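Local coordinates for protein beta-glucosidase (PDB 6JXG) that probably hydrolyses terminal, non-reducing beta-D-glucosyl residues and releases beta-D-glucose, as a secreted glycoside hydrolase family 3 enzyme of cellulose breakdown, at residues 417-427 with 465-474; 430-440 with 474-484. One frame throughout, in Å; residues are numbered along the deposited sequence.

Contact 1: residues 417-427 with 465-474; sequences DSTSAAASAAA and ALVQAVASAS
A422 and A426 of helix 419-427 press on L466 and V470 of helix 463-471 and on A473 just beyond it, a near-parallel packing of two helices side by side on one face of the mixed sheet in the alpha/beta sandwich of the glycoside hydrolase family 3 C-terminal domain. The axes of helix segments 419-427 and 465-471 approach to 7.8 Å and run in roughly the same direction, 34° apart, a closeness that the alanines lining both helices allow.

The apolar contacts form the inner row. L466 has its CG anti to the backbone N (chi1 -168°), which carries CD1 towards A422, where it sits tightly, 3.5 Å from A422 CB; CD2 ends beside the carboxylate of D417, whose OD1 accepts from the backbone N of Q357. V470 straddles the next turn, with CG2 against A422 CB and CG1 against A426 CB. Both L466 and V470 also reach I355 of strand 351-355.

Side chains meeting backbone make up the second group. A469 CB lies 3.5 Å from T419 O, and one turn on A473 CB lies 3.3 Å from A423 O. T419 CG2 comes near the carbonyl of A465. At the far end, A427 CA offers a CA-H...O contact to A473 O, 3.4 Å away.

Polar groups complete the contact. S418 is the N-cap of helix 419-427: its OG accepts from A421 N at 3.1 Å in a nearly straight bond (173°). S472 OG turns back to bond A469 O. The two segments are tied by water instead of a direct hydrogen bond: one molecule donates to A426 O at 2.7 Å and also bonds S474 OG at 2.8 Å, the oxygen that accepts from N476 N.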
ATOM      1  N   ASP A 417     -14.116  21.338 -15.642  1.00 19.73           N
ATOM      2  CA  ASP A 417     -15.230  20.628 -15.104  1.00 18.98           C
ATOM      3  C   ASP A 417     -16.563  21.368 -15.316  1.00 19.36           C
ATOM      4  O   ASP A 417     -17.595  21.059 -14.637  1.00 19.98           O
ATOM      5  CB  ASP A 417     -15.017  20.372 -13.644  1.00 19.25           C
ATOM      6  CG  ASP A 417     -13.886  19.338 -13.389  1.00 20.16           C
ATOM      7  OD1 ASP A 417     -13.494  18.557 -14.269  1.00 20.15           O
ATOM      8  OD2 ASP A 417     -13.438  19.337 -12.281  1.00 19.25           O
ATOM      9  N   SER A 418     -16.569  22.335 -16.222  1.00 18.78           N
ATOM     10  CA  SER A 418     -17.868  23.020 -16.559  1.00 19.21           C
ATOM     11  C   SER A 418     -18.873  22.030 -17.182  1.00 17.25           C
ATOM     12  O   SER A 418     -18.548  21.382 -18.174  1.00 17.26           O
ATOM     13  CB  SER A 418     -17.644  24.093 -17.601  1.00 20.05           C
ATOM     14  OG  SER A 418     -18.926  24.488 -18.104  1.00 22.78           O
ATOM     15  N   THR A 419     -20.047  21.897 -16.582  1.00 19.72           N
ATOM     16  CA  THR A 419     -21.076  20.987 -17.101  1.00 21.36           C
ATOM     17  C   THR A 419     -21.678  21.497 -18.427  1.00 24.63           C
ATOM     18  O   THR A 419     -22.108  20.703 -19.244  1.00 26.36           O
ATOM     19  CB  THR A 419     -22.190  20.752 -16.089  1.00 23.58           C
ATOM     20  OG1 THR A 419     -22.804  21.990 -15.702  1.00 24.00           O
ATOM     21  CG2 THR A 419     -21.646  20.069 -14.866  1.00 25.19           C
ATOM     22  N   SER A 420     -21.717  22.818 -18.645  1.00 23.09           N
ATOM     23  CA  SER A 420     -22.307  23.331 -19.878  1.00 21.29           C
ATOM     24  C   SER A 420     -21.326  23.113 -20.980  1.00 19.36           C
ATOM     25  O   SER A 420     -21.697  22.714 -22.040  1.00 19.57           O
ATOM     26  CB  SER A 420     -22.669  24.839 -19.737  1.00 23.28           C
ATOM     27  OG  SER A 420     -21.575  25.463 -19.059  1.00 26.39           O
ATOM     28  N   ALA A 421     -20.047  23.374 -20.757  1.00 21.56           N
ATOM     29  CA  ALA A 421     -19.042  23.134 -21.807  1.00 19.41           C
ATOM     30  C   ALA A 421     -18.848  21.638 -22.112  1.00 20.11           C
ATOM     31  O   ALA A 421     -18.525  21.251 -23.244  1.00 17.03           O
ATOM     32  CB  ALA A 421     -17.696  23.730 -21.394  1.00 22.03           C
ATOM     33  N   ALA A 422     -19.015  20.825 -21.062  1.00 19.55           N
ATOM     34  CA  ALA A 422     -19.014  19.378 -21.177  1.00 22.87           C
ATOM     35  C   ALA A 422     -20.131  18.856 -22.109  1.00 21.42           C
ATOM     36  O   ALA A 422     -19.853  18.091 -23.036  1.00 18.46           O
ATOM     37  CB  ALA A 422     -19.163  18.749 -19.796  1.00 21.58           C
ATOM     38  N   ALA A 423     -21.370  19.270 -21.850  1.00 22.04           N
ATOM     39  CA  ALA A 423     -22.505  18.801 -22.699  1.00 22.26           C
ATOM     40  C   ALA A 423     -22.311  19.306 -24.113  1.00 22.35           C
ATOM     41  O   ALA A 423     -22.589  18.609 -25.123  1.00 21.44           O
ATOM     42  CB  ALA A 423     -23.835  19.270 -22.127  1.00 21.14           C
ATOM     43  N   SER A 424     -21.755  20.509 -24.189  1.00 22.85           N
ATOM     44  CA  SER A 424     -21.487  21.098 -25.453  1.00 21.50           C
ATOM     45  C   SER A 424     -20.485  20.291 -26.239  1.00 23.19           C
ATOM     46  O   SER A 424     -20.721  19.972 -27.418  1.00 20.98           O
ATOM     47  CB  SER A 424     -21.021  22.547 -25.298  1.00 25.72           C
ATOM     48  OG  SER A 424     -20.845  23.060 -26.585  1.00 24.01           O
ATOM     49  N   ALA A 425     -19.351  19.919 -25.627  1.00 22.01           N
ATOM     50  CA  ALA A 425     -18.377  19.134 -26.364  1.00 18.75           C
ATOM     51  C   ALA A 425     -18.871  17.735 -26.663  1.00 18.58           C
ATOM     52  O   ALA A 425     -18.511  17.212 -27.705  1.00 21.15           O
ATOM     53  CB  ALA A 425     -17.051  19.042 -25.565  1.00 21.09           C
ATOM     54  N   ALA A 426     -19.637  17.121 -25.741  1.00 18.86           N
ATOM     55  CA  ALA A 426     -20.161  15.736 -25.943  1.00 19.86           C
ATOM     56  C   ALA A 426     -21.049  15.639 -27.244  1.00 21.71           C
ATOM     57  O   ALA A 426     -20.995  14.679 -28.024  1.00 20.25           O
ATOM     58  CB  ALA A 426     -20.963  15.349 -24.730  1.00 18.45           C
ATOM     59  N   ALA A 427     -21.799  16.700 -27.496  1.00 22.95           N
ATOM     60  CA  ALA A 427     -22.771  16.728 -28.605  1.00 21.56           C
ATOM     61  C   ALA A 427     -22.046  16.811 -29.910  1.00 26.40           C
ATOM     62  O   ALA A 427     -22.581  16.430 -30.953  1.00 26.45           O
ATOM     63  CB  ALA A 427     -23.674  17.899 -28.428  1.00 21.90           C
ATOM     64  N   ALA A 465     -22.051  14.992 -11.472  1.00 18.85           N
ATOM     65  CA  ALA A 465     -22.728  15.999 -12.298  1.00 18.14           C
ATOM     66  C   ALA A 465     -22.052  16.237 -13.643  1.00 18.89           C
ATOM     67  O   ALA A 465     -22.717  16.363 -14.666  1.00 16.09           O
ATOM     68  CB  ALA A 465     -22.952  17.289 -11.494  1.00 19.03           C
ATOM     69  N   LEU A 466     -20.718  16.180 -13.709  1.00 18.86           N
ATOM     70  CA  LEU A 466     -20.051  16.209 -14.986  1.00 17.06           C
ATOM     71  C   LEU A 466     -20.416  15.060 -15.914  1.00 17.19           C
ATOM     72  O   LEU A 466     -20.665  15.245 -17.153  1.00 18.56           O
ATOM     73  CB  LEU A 466     -18.508  16.248 -14.810  1.00 17.74           C
ATOM     74  CG  LEU A 466     -17.688  16.559 -16.050  1.00 17.97           C
ATOM     75  CD1 LEU A 466     -18.054  17.913 -16.608  1.00 18.20           C
ATOM     76  CD2 LEU A 466     -16.191  16.491 -15.676  1.00 18.64           C
ATOM     77  N   VAL A 467     -20.342  13.847 -15.393  1.00 16.00           N
ATOM     78  CA  VAL A 467     -20.751  12.679 -16.153  1.00 15.44           C
ATOM     79  C   VAL A 467     -22.213  12.786 -16.610  1.00 16.04           C
ATOM     80  O   VAL A 467     -22.468  12.539 -17.760  1.00 17.11           O
ATOM     81  CB  VAL A 467     -20.543  11.348 -15.400  1.00 14.29           C
ATOM     82  CG1 VAL A 467     -20.868  10.164 -16.328  1.00 14.62           C
ATOM     83  CG2 VAL A 467     -19.077  11.248 -15.012  1.00 14.87           C
ATOM     84  N   GLN A 468     -23.112  13.191 -15.714  1.00 17.12           N
ATOM     85  CA  GLN A 468     -24.538  13.361 -16.079  1.00 18.77           C
ATOM     86  C   GLN A 468     -24.729  14.351 -17.273  1.00 20.88           C
ATOM     87  O   GLN A 468     -25.501  14.063 -18.199  1.00 21.30           O
ATOM     88  CB  GLN A 468     -25.297  13.835 -14.890  1.00 18.70           C
ATOM     89  CG  GLN A 468     -25.540  12.748 -13.909  1.00 20.56           C
ATOM     90  CD  GLN A 468     -26.037  13.224 -12.595  1.00 22.12           C
ATOM     91  OE1 GLN A 468     -25.791  14.361 -12.199  1.00 24.34           O
ATOM     92  NE2 GLN A 468     -26.775  12.361 -11.898  1.00 21.24           N
ATOM     93  N   ALA A 469     -23.966  15.452 -17.267  1.00 19.64           N
ATOM     94  CA  ALA A 469     -23.935  16.407 -18.367  1.00 20.09           C
ATOM     95  C   ALA A 469     -23.452  15.795 -19.683  1.00 22.07           C
ATOM     96  O   ALA A 469     -23.986  16.088 -20.783  1.00 20.55           O
ATOM     97  CB  ALA A 469     -23.065  17.605 -18.003  1.00 22.44           C
ATOM     98  N   VAL A 470     -22.434  14.957 -19.618  1.00 16.58           N
ATOM     99  CA  VAL A 470     -21.903  14.380 -20.806  1.00 17.74           C
ATOM    100  C   VAL A 470     -22.919  13.352 -21.340  1.00 17.64           C
ATOM    101  O   VAL A 470     -23.159  13.282 -22.576  1.00 19.95           O
ATOM    102  CB  VAL A 470     -20.528  13.738 -20.525  1.00 18.17           C
ATOM    103  CG1 VAL A 470     -20.004  12.982 -21.726  1.00 17.17           C
ATOM    104  CG2 VAL A 470     -19.537  14.862 -20.186  1.00 18.22           C
ATOM    105  N   ALA A 471     -23.467  12.552 -20.441  1.00 17.30           N
ATOM    106  CA  ALA A 471     -24.451  11.512 -20.787  1.00 18.95           C
ATOM    107  C   ALA A 471     -25.734  12.096 -21.434  1.00 20.44           C
ATOM    108  O   ALA A 471     -26.324  11.486 -22.278  1.00 19.29           O
ATOM    109  CB  ALA A 471     -24.834  10.701 -19.533  1.00 18.85           C
ATOM    110  N   SER A 472     -26.066  13.308 -21.058  1.00 22.02           N
ATOM    111  CA  SER A 472     -27.228  14.005 -21.562  1.00 23.22           C
ATOM    112  C   SER A 472     -27.084  14.420 -23.024  1.00 25.41           C
ATOM    113  O   SER A 472     -28.102  14.675 -23.661  1.00 24.54           O
ATOM    114  CB  SER A 472     -27.547  15.252 -20.668  1.00 22.74           C
ATOM    115  OG  SER A 472     -26.693  16.368 -21.000  1.00 21.59           O
ATOM    116  N   ALA A 473     -25.879  14.444 -23.570  1.00 22.10           N
ATOM    117  CA  ALA A 473     -25.641  14.958 -24.909  1.00 24.26           C
ATOM    118  C   ALA A 473     -24.882  13.987 -25.798  1.00 24.69           C
ATOM    119  O   ALA A 473     -24.468  14.341 -26.892  1.00 23.85           O
ATOM    120  CB  ALA A 473     -24.895  16.254 -24.804  1.00 23.36           C
ATOM    121  N   SER A 474     -24.654  12.766 -25.298  1.00 22.75           N
ATOM    122  CA  SER A 474     -23.960  11.740 -26.062  1.00 23.35           C
ATOM    123  C   SER A 474     -24.620  10.372 -25.868  1.00 20.52           C
ATOM    124  O   SER A 474     -25.069  10.061 -24.777  1.00 20.03           O
ATOM    125  CB  SER A 474     -22.444  11.663 -25.664  1.00 22.25           C
ATOM    126  OG  SER A 474     -21.776  10.578 -26.290  1.00 23.29           O
TER
HETATM  127  O   HOH W   1     -20.019  12.195 -27.741  1.00 19.93           O

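Contact 2: residues 430-440 with 474-484; sequences ETAIVFITADS and SKNVIVVINSV. With MAN (alpha-D-mannopyranose), chain E.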
ATOM      1  N   GLU A 430     -18.672  11.764 -31.816  1.00 21.66           N
ATOM      2  CA  GLU A 430     -19.285  10.444 -31.864  1.00 24.27           C
ATOM      3  C   GLU A 430     -19.232   9.750 -30.481  1.00 23.39           C
ATOM      4  O   GLU A 430     -20.108   8.995 -30.080  1.00 21.56           O
ATOM      5  CB  GLU A 430     -18.496   9.567 -32.798  1.00 28.21           C
ATOM      6  CG  GLU A 430     -18.562   9.851 -34.273  1.00 35.15           C
ATOM      7  CD  GLU A 430     -18.295   8.573 -35.059  1.00 40.43           C
ATOM      8  OE1 GLU A 430     -17.588   7.641 -34.545  1.00 41.32           O
ATOM      9  OE2 GLU A 430     -18.842   8.490 -36.175  1.00 44.00           O
ATOM     10  N   THR A 431     -18.199  10.070 -29.735  1.00 21.87           N
ATOM     11  CA  THR A 431     -17.906   9.362 -28.468  1.00 20.57           C
ATOM     12  C   THR A 431     -17.254  10.374 -27.585  1.00 18.93           C
ATOM     13  O   THR A 431     -16.450  11.170 -28.068  1.00 19.21           O
ATOM     14  CB  THR A 431     -16.940   8.191 -28.741  1.00 20.16           C
ATOM     15  OG1 THR A 431     -17.658   7.192 -29.460  1.00 20.23           O
ATOM     16  CG2 THR A 431     -16.462   7.482 -27.401  1.00 19.41           C
ATOM     17  N   ALA A 432     -17.567  10.312 -26.301  1.00 19.11           N
ATOM     18  CA  ALA A 432     -17.033  11.230 -25.268  1.00 17.00           C
ATOM     19  C   ALA A 432     -16.362  10.469 -24.152  1.00 16.96           C
ATOM     20  O   ALA A 432     -16.974   9.554 -23.599  1.00 19.45           O
ATOM     21  CB  ALA A 432     -18.168  12.015 -24.651  1.00 17.47           C
ATOM     22  N   ILE A 433     -15.140  10.855 -23.816  1.00 15.76           N
ATOM     23  CA  ILE A 433     -14.432  10.287 -22.654  1.00 15.31           C
ATOM     24  C   ILE A 433     -14.334  11.399 -21.608  1.00 14.56           C
ATOM     25  O   ILE A 433     -13.802  12.507 -21.908  1.00 15.23           O
ATOM     26  CB  ILE A 433     -12.994   9.827 -22.980  1.00 15.23           C
ATOM     27  CG1 ILE A 433     -12.937   9.030 -24.302  1.00 16.63           C
ATOM     28  CG2 ILE A 433     -12.438   9.105 -21.781  1.00 16.37           C
ATOM     29  CD1 ILE A 433     -11.559   8.579 -24.781  1.00 16.37           C
ATOM     30  N   VAL A 434     -14.907  11.120 -20.434  1.00 12.99           N
ATOM     31  CA  VAL A 434     -15.020  12.051 -19.378  1.00 14.26           C
ATOM     32  C   VAL A 434     -14.178  11.539 -18.169  1.00 14.69           C
ATOM     33  O   VAL A 434     -14.261  10.376 -17.794  1.00 15.18           O
ATOM     34  CB  VAL A 434     -16.509  12.332 -19.010  1.00 15.11           C
ATOM     35  CG1 VAL A 434     -17.285  11.068 -18.696  1.00 16.84           C
ATOM     36  CG2 VAL A 434     -16.634  13.306 -17.864  1.00 16.43           C
ATOM     37  N   PHE A 435     -13.440  12.456 -17.558  1.00 14.49           N
ATOM     38  CA  PHE A 435     -12.382  12.171 -16.598  1.00 15.19           C
ATOM     39  C   PHE A 435     -12.770  12.799 -15.271  1.00 14.95           C
ATOM     40  O   PHE A 435     -12.947  14.020 -15.161  1.00 17.58           O
ATOM     41  CB  PHE A 435     -11.048  12.778 -17.109  1.00 15.51           C
ATOM     42  CG  PHE A 435     -10.502  12.115 -18.339  1.00 14.96           C
ATOM     43  CD1 PHE A 435      -9.527  11.123 -18.241  1.00 14.49           C
ATOM     44  CD2 PHE A 435     -10.988  12.412 -19.579  1.00 13.88           C
ATOM     45  CE1 PHE A 435      -9.043  10.487 -19.371  1.00 14.34           C
ATOM     46  CE2 PHE A 435     -10.491  11.768 -20.721  1.00 14.16           C
ATOM     47  CZ  PHE A 435      -9.532  10.797 -20.606  1.00 14.72           C
ATOM     48  N   ILE A 436     -12.898  11.968 -14.252  1.00 12.87           N
ATOM     49  CA  ILE A 436     -13.300  12.372 -12.940  1.00 12.23           C
ATOM     50  C   ILE A 436     -12.367  11.776 -11.908  1.00 12.83           C
ATOM     51  O   ILE A 436     -11.698  10.748 -12.171  1.00 13.45           O
ATOM     52  CB  ILE A 436     -14.778  12.035 -12.623  1.00 11.90           C
ATOM     53  CG1 ILE A 436     -15.068  10.531 -12.726  1.00 12.08           C
ATOM     54  CG2 ILE A 436     -15.672  12.817 -13.551  1.00 12.81           C
ATOM     55  CD1 ILE A 436     -16.361  10.059 -12.099  1.00 12.28           C
ATOM     56  N   THR A 437     -12.407  12.342 -10.717  1.00 12.43           N
ATOM     57  CA  THR A 437     -11.469  11.982  -9.613  1.00 13.11           C
ATOM     58  C   THR A 437     -12.082  11.875  -8.234  1.00 13.00           C
ATOM     59  O   THR A 437     -13.213  12.302  -7.969  1.00 13.26           O
ATOM     60  CB  THR A 437     -10.356  13.055  -9.493  1.00 13.23           C
ATOM     61  OG1 THR A 437     -10.978  14.330  -9.254  1.00 13.83           O
ATOM     62  CG2 THR A 437      -9.553  13.135 -10.755  1.00 14.00           C
ATOM     63  N   ALA A 438     -11.315  11.299  -7.319  1.00 12.61           N
ATOM     64  CA  ALA A 438     -11.530  11.497  -5.917  1.00 12.97           C
ATOM     65  C   ALA A 438     -10.177  11.435  -5.200  1.00 13.48           C
ATOM     66  O   ALA A 438      -9.379  10.577  -5.515  1.00 11.25           O
ATOM     67  CB  ALA A 438     -12.508  10.485  -5.331  1.00 13.00           C
ATOM     68  N   ASP A 439      -9.934  12.353  -4.257  1.00 13.58           N
ATOM     69  CA  ASP A 439      -8.635  12.501  -3.662  1.00 13.30           C
ATOM     70  C   ASP A 439      -8.707  12.487  -2.157  1.00 12.18           C
ATOM     71  O   ASP A 439      -9.764  12.608  -1.558  1.00 11.63           O
ATOM     72  CB  ASP A 439      -7.986  13.815  -4.211  1.00 13.35           C
ATOM     73  CG  ASP A 439      -6.498  13.895  -4.070  1.00 14.52           C
ATOM     74  OD1 ASP A 439      -5.835  12.876  -3.707  1.00 12.04           O
ATOM     75  OD2 ASP A 439      -5.974  15.048  -4.364  1.00 13.06           O
ATOM     76  N   SER A 440      -7.544  12.327  -1.534  1.00 11.53           N
ATOM     77  CA  SER A 440      -7.451  12.383  -0.080  1.00 11.56           C
ATOM     78  C   SER A 440      -5.958  12.352   0.254  1.00 11.40           C
ATOM     79  O   SER A 440      -5.103  12.181  -0.611  1.00 11.54           O
ATOM     80  CB  SER A 440      -8.223  11.202   0.579  1.00 11.32           C
ATOM     81  OG  SER A 440      -7.610   9.917   0.415  1.00 11.85           O
ATOM     82  N   SER A 474     -24.654  12.766 -25.298  1.00 22.75           N
ATOM     83  CA  SER A 474     -23.960  11.740 -26.062  1.00 23.35           C
ATOM     84  C   SER A 474     -24.620  10.372 -25.868  1.00 20.52           C
ATOM     85  O   SER A 474     -25.069  10.061 -24.777  1.00 20.03           O
ATOM     86  CB  SER A 474     -22.444  11.663 -25.664  1.00 22.25           C
ATOM     87  OG  SER A 474     -21.776  10.578 -26.290  1.00 23.29           O
ATOM     88  N   LYS A 475     -24.565   9.550 -26.923  1.00 20.73           N
ATOM     89  CA  LYS A 475     -25.000   8.185 -26.884  1.00 23.76           C
ATOM     90  C   LYS A 475     -23.885   7.244 -26.471  1.00 22.45           C
ATOM     91  O   LYS A 475     -24.154   6.047 -26.263  1.00 21.50           O
ATOM     92  CB  LYS A 475     -25.392   7.684 -28.269  1.00 28.89           C
ATOM     93  CG  LYS A 475     -26.333   8.567 -29.037  1.00 37.46           C
ATOM     94  CD  LYS A 475     -27.746   8.262 -28.607  1.00 41.01           C
ATOM     95  CE  LYS A 475     -28.673   9.214 -29.343  1.00 46.29           C
ATOM     96  NZ  LYS A 475     -30.028   9.075 -28.770  1.00 49.62           N
ATOM     97  N   ASN A 476     -22.642   7.723 -26.421  1.00 19.84           N
ATOM     98  CA  ASN A 476     -21.489   6.816 -26.231  1.00 20.13           C
ATOM     99  C   ASN A 476     -20.485   7.478 -25.329  1.00 19.57           C
ATOM    100  O   ASN A 476     -19.622   8.221 -25.809  1.00 21.23           O
ATOM    101  CB  ASN A 476     -20.790   6.421 -27.535  1.00 22.20           C
ATOM    102  CG  ASN A 476     -21.669   5.561 -28.414  1.00 24.77           C
ATOM    103  OD1 ASN A 476     -21.891   4.378 -28.145  1.00 25.10           O
ATOM    104  ND2 ASN A 476     -22.237   6.178 -29.423  1.00 28.55           N
ATOM    105  N   VAL A 477     -20.580   7.151 -24.052  1.00 17.29           N
ATOM    106  CA  VAL A 477     -19.732   7.760 -23.066  1.00 17.14           C
ATOM    107  C   VAL A 477     -18.822   6.759 -22.414  1.00 16.13           C
ATOM    108  O   VAL A 477     -19.283   5.759 -21.861  1.00 16.55           O
ATOM    109  CB  VAL A 477     -20.577   8.420 -21.967  1.00 16.56           C
ATOM    110  CG1 VAL A 477     -19.676   9.118 -20.929  1.00 16.84           C
ATOM    111  CG2 VAL A 477     -21.588   9.412 -22.593  1.00 17.81           C
ATOM    112  N   ILE A 478     -17.546   7.091 -22.362  1.00 16.01           N
ATOM    113  CA  ILE A 478     -16.574   6.265 -21.599  1.00 15.73           C
ATOM    114  C   ILE A 478     -16.194   7.096 -20.366  1.00 14.79           C
ATOM    115  O   ILE A 478     -15.756   8.268 -20.541  1.00 15.10           O
ATOM    116  CB  ILE A 478     -15.299   6.111 -22.422  1.00 16.70           C
ATOM    117  CG1 ILE A 478     -15.613   5.560 -23.824  1.00 18.23           C
ATOM    118  CG2 ILE A 478     -14.231   5.325 -21.658  1.00 15.03           C
ATOM    119  CD1 ILE A 478     -16.292   4.242 -23.899  1.00 18.86           C
ATOM    120  N   VAL A 479     -16.371   6.578 -19.160  1.00 14.73           N
ATOM    121  CA  VAL A 479     -15.955   7.263 -17.930  1.00 14.53           C
ATOM    122  C   VAL A 479     -14.595   6.727 -17.460  1.00 14.36           C
ATOM    123  O   VAL A 479     -14.451   5.558 -17.199  1.00 13.71           O
ATOM    124  CB  VAL A 479     -16.982   7.117 -16.791  1.00 13.94           C
ATOM    125  CG1 VAL A 479     -16.551   7.840 -15.532  1.00 14.08           C
ATOM    126  CG2 VAL A 479     -18.344   7.608 -17.243  1.00 14.73           C
ATOM    127  N   VAL A 480     -13.624   7.619 -17.351  1.00 14.54           N
ATOM    128  CA  VAL A 480     -12.305   7.337 -16.697  1.00 13.89           C
ATOM    129  C   VAL A 480     -12.276   7.929 -15.320  1.00 13.73           C
ATOM    130  O   VAL A 480     -12.454   9.151 -15.196  1.00 13.00           O
ATOM    131  CB  VAL A 480     -11.145   7.872 -17.530  1.00 13.61           C
ATOM    132  CG1 VAL A 480      -9.812   7.649 -16.824  1.00 15.89           C
ATOM    133  CG2 VAL A 480     -11.184   7.186 -18.860  1.00 14.28           C
ATOM    134  N   ILE A 481     -11.966   7.104 -14.300  1.00 12.04           N
ATOM    135  CA  ILE A 481     -11.982   7.544 -12.963  1.00 12.24           C
ATOM    136  C   ILE A 481     -10.607   7.369 -12.358  1.00 12.96           C
ATOM    137  O   ILE A 481     -10.114   6.235 -12.340  1.00 11.32           O
ATOM    138  CB  ILE A 481     -12.982   6.753 -12.131  1.00 13.30           C
ATOM    139  CG1 ILE A 481     -14.381   6.834 -12.692  1.00 13.40           C
ATOM    140  CG2 ILE A 481     -13.040   7.262 -10.690  1.00 13.81           C
ATOM    141  CD1 ILE A 481     -15.421   6.106 -11.834  1.00 13.89           C
ATOM    142  N   ASN A 482     -10.010   8.484 -11.891  1.00 12.19           N
ATOM    143  CA  ASN A 482      -8.752   8.442 -11.130  1.00 13.31           C
ATOM    144  C   ASN A 482      -9.082   8.710  -9.651  1.00 12.67           C
ATOM    145  O   ASN A 482      -9.279   9.858  -9.259  1.00 11.90           O
ATOM    146  CB  ASN A 482      -7.757   9.464 -11.706  1.00 12.64           C
ATOM    147  CG  ASN A 482      -7.181   9.045 -13.022  1.00 13.12           C
ATOM    148  OD1 ASN A 482      -6.303   8.112 -13.110  1.00 14.58           O
ATOM    149  ND2 ASN A 482      -7.644   9.676 -14.080  1.00 11.74           N
ATOM    150  N   SER A 483      -9.132   7.648  -8.811  1.00 12.00           N
ATOM    151  CA  SER A 483      -9.528   7.781  -7.437  1.00 12.13           C
ATOM    152  C   SER A 483      -8.631   7.018  -6.501  1.00 11.91           C
ATOM    153  O   SER A 483      -8.153   5.924  -6.822  1.00 11.34           O
ATOM    154  CB  SER A 483     -10.949   7.225  -7.246  1.00 13.40           C
ATOM    155  OG  SER A 483     -11.384   7.165  -5.889  1.00 13.85           O
ATOM    156  N   VAL A 484      -8.436   7.630  -5.335  1.00 11.75           N
ATOM    157  CA  VAL A 484      -7.687   7.055  -4.207  1.00 10.43           C
ATOM    158  C   VAL A 484      -8.355   5.899  -3.534  1.00 11.27           C
ATOM    159  O   VAL A 484      -7.719   5.203  -2.737  1.00 12.00           O
ATOM    160  CB  VAL A 484      -7.351   8.123  -3.154  1.00 10.52           C
ATOM    161  CG1 VAL A 484      -6.454   9.159  -3.789  1.00 10.03           C
ATOM    162  CG2 VAL A 484      -8.617   8.818  -2.587  1.00 10.15           C
TER
HETATM  163  C1  MAN E 804     -16.760   6.451 -30.263  1.00 23.08           C
HETATM  164  C2  MAN E 804     -17.927   5.969 -31.139  1.00 28.27           C
HETATM  165  C3  MAN E 804     -18.708   4.766 -30.601  1.00 29.94           C
HETATM  166  C4  MAN E 804     -17.760   3.701 -30.066  1.00 30.55           C
HETATM  167  C5  MAN E 804     -16.931   4.405 -29.028  1.00 27.65           C
HETATM  168  C6  MAN E 804     -16.089   3.438 -28.229  1.00 28.50           C
HETATM  169  O2  MAN E 804     -17.322   5.570 -32.319  1.00 29.66           O
HETATM  170  O3  MAN E 804     -19.424   4.261 -31.696  1.00 34.64           O
HETATM  171  O4  MAN E 804     -18.442   2.566 -29.502  1.00 34.28           O
HETATM  172  O5  MAN E 804     -16.109   5.378 -29.644  1.00 25.70           O
HETATM  173  O6  MAN E 804     -15.122   2.816 -29.056  1.00 30.84           O
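The amide of N476 turns one flat face to the mannose carried by T431: MAN C3 stands almost straight above N476 CG, 3.8 Å away. The sugar is bonded covalently through T431 OG1; its O2 donates to E430 OE1, 3.1 Å away, and it also bonds A343 O. With an alanine in place of this asparagine, a gap would probably open beneath C3 and let the mannose shift more about its link to T431, restrained by its hydrogen bonds. The F435 ring meets V480 obliquely, its CD1 3.7 Å from V480 CB, while I354 packs against it from strand 351-355.

Strands 431-438 and 477-483 are parallel neighbours in register from A432-V477 to A438-S483. Bonds such as I478 N to A432 O (2.8 Å) and V434 N to I478 O (3.0 Å) form the ladder; towards its end A438 N reaches N482 O at 3.2 Å, tilted off the carbonyl plane, and V484 N to A438 O closes it. On the face bearing F435, I433 CG2 touches V480 CG2, and T437 and N482 send their polar ends to D375 and D358. On the other face I436 CG1, lodged between its backbone N and carbonyl carbon (chi1 59°), lies 3.8 Å from I481 CG1.

Strand 351-355 flanks 431-438 and strand 498-503 flanks 477-483, making this a central pair of the sheet; helix 463-471 covers A432, V434 and V479.

Contacts 1 and 2 interlock along the chain: helix 419-427 leads into strand 431-438, and helix 463-471 joins that strand to its parallel neighbour 477-483 as a beta-alpha-beta crossover. Their centres are 11 Å apart. Helix 463-471 is shared ground: one side meets helix 419-427 in contact 1, while L466, V467 and V470 face the strands of contact 2, V470 CG1 coming 3.6 Å from A432 CB and V467 CG1 3.7 Å from V479 CG2. S474 belongs to both: it takes the bridging water of contact 1 and forms the ST turn just before strand 477-483. Its side chain lies about 8 Å, between nearest atoms, from the O-linked mannose, a surface glycan and not a substrate.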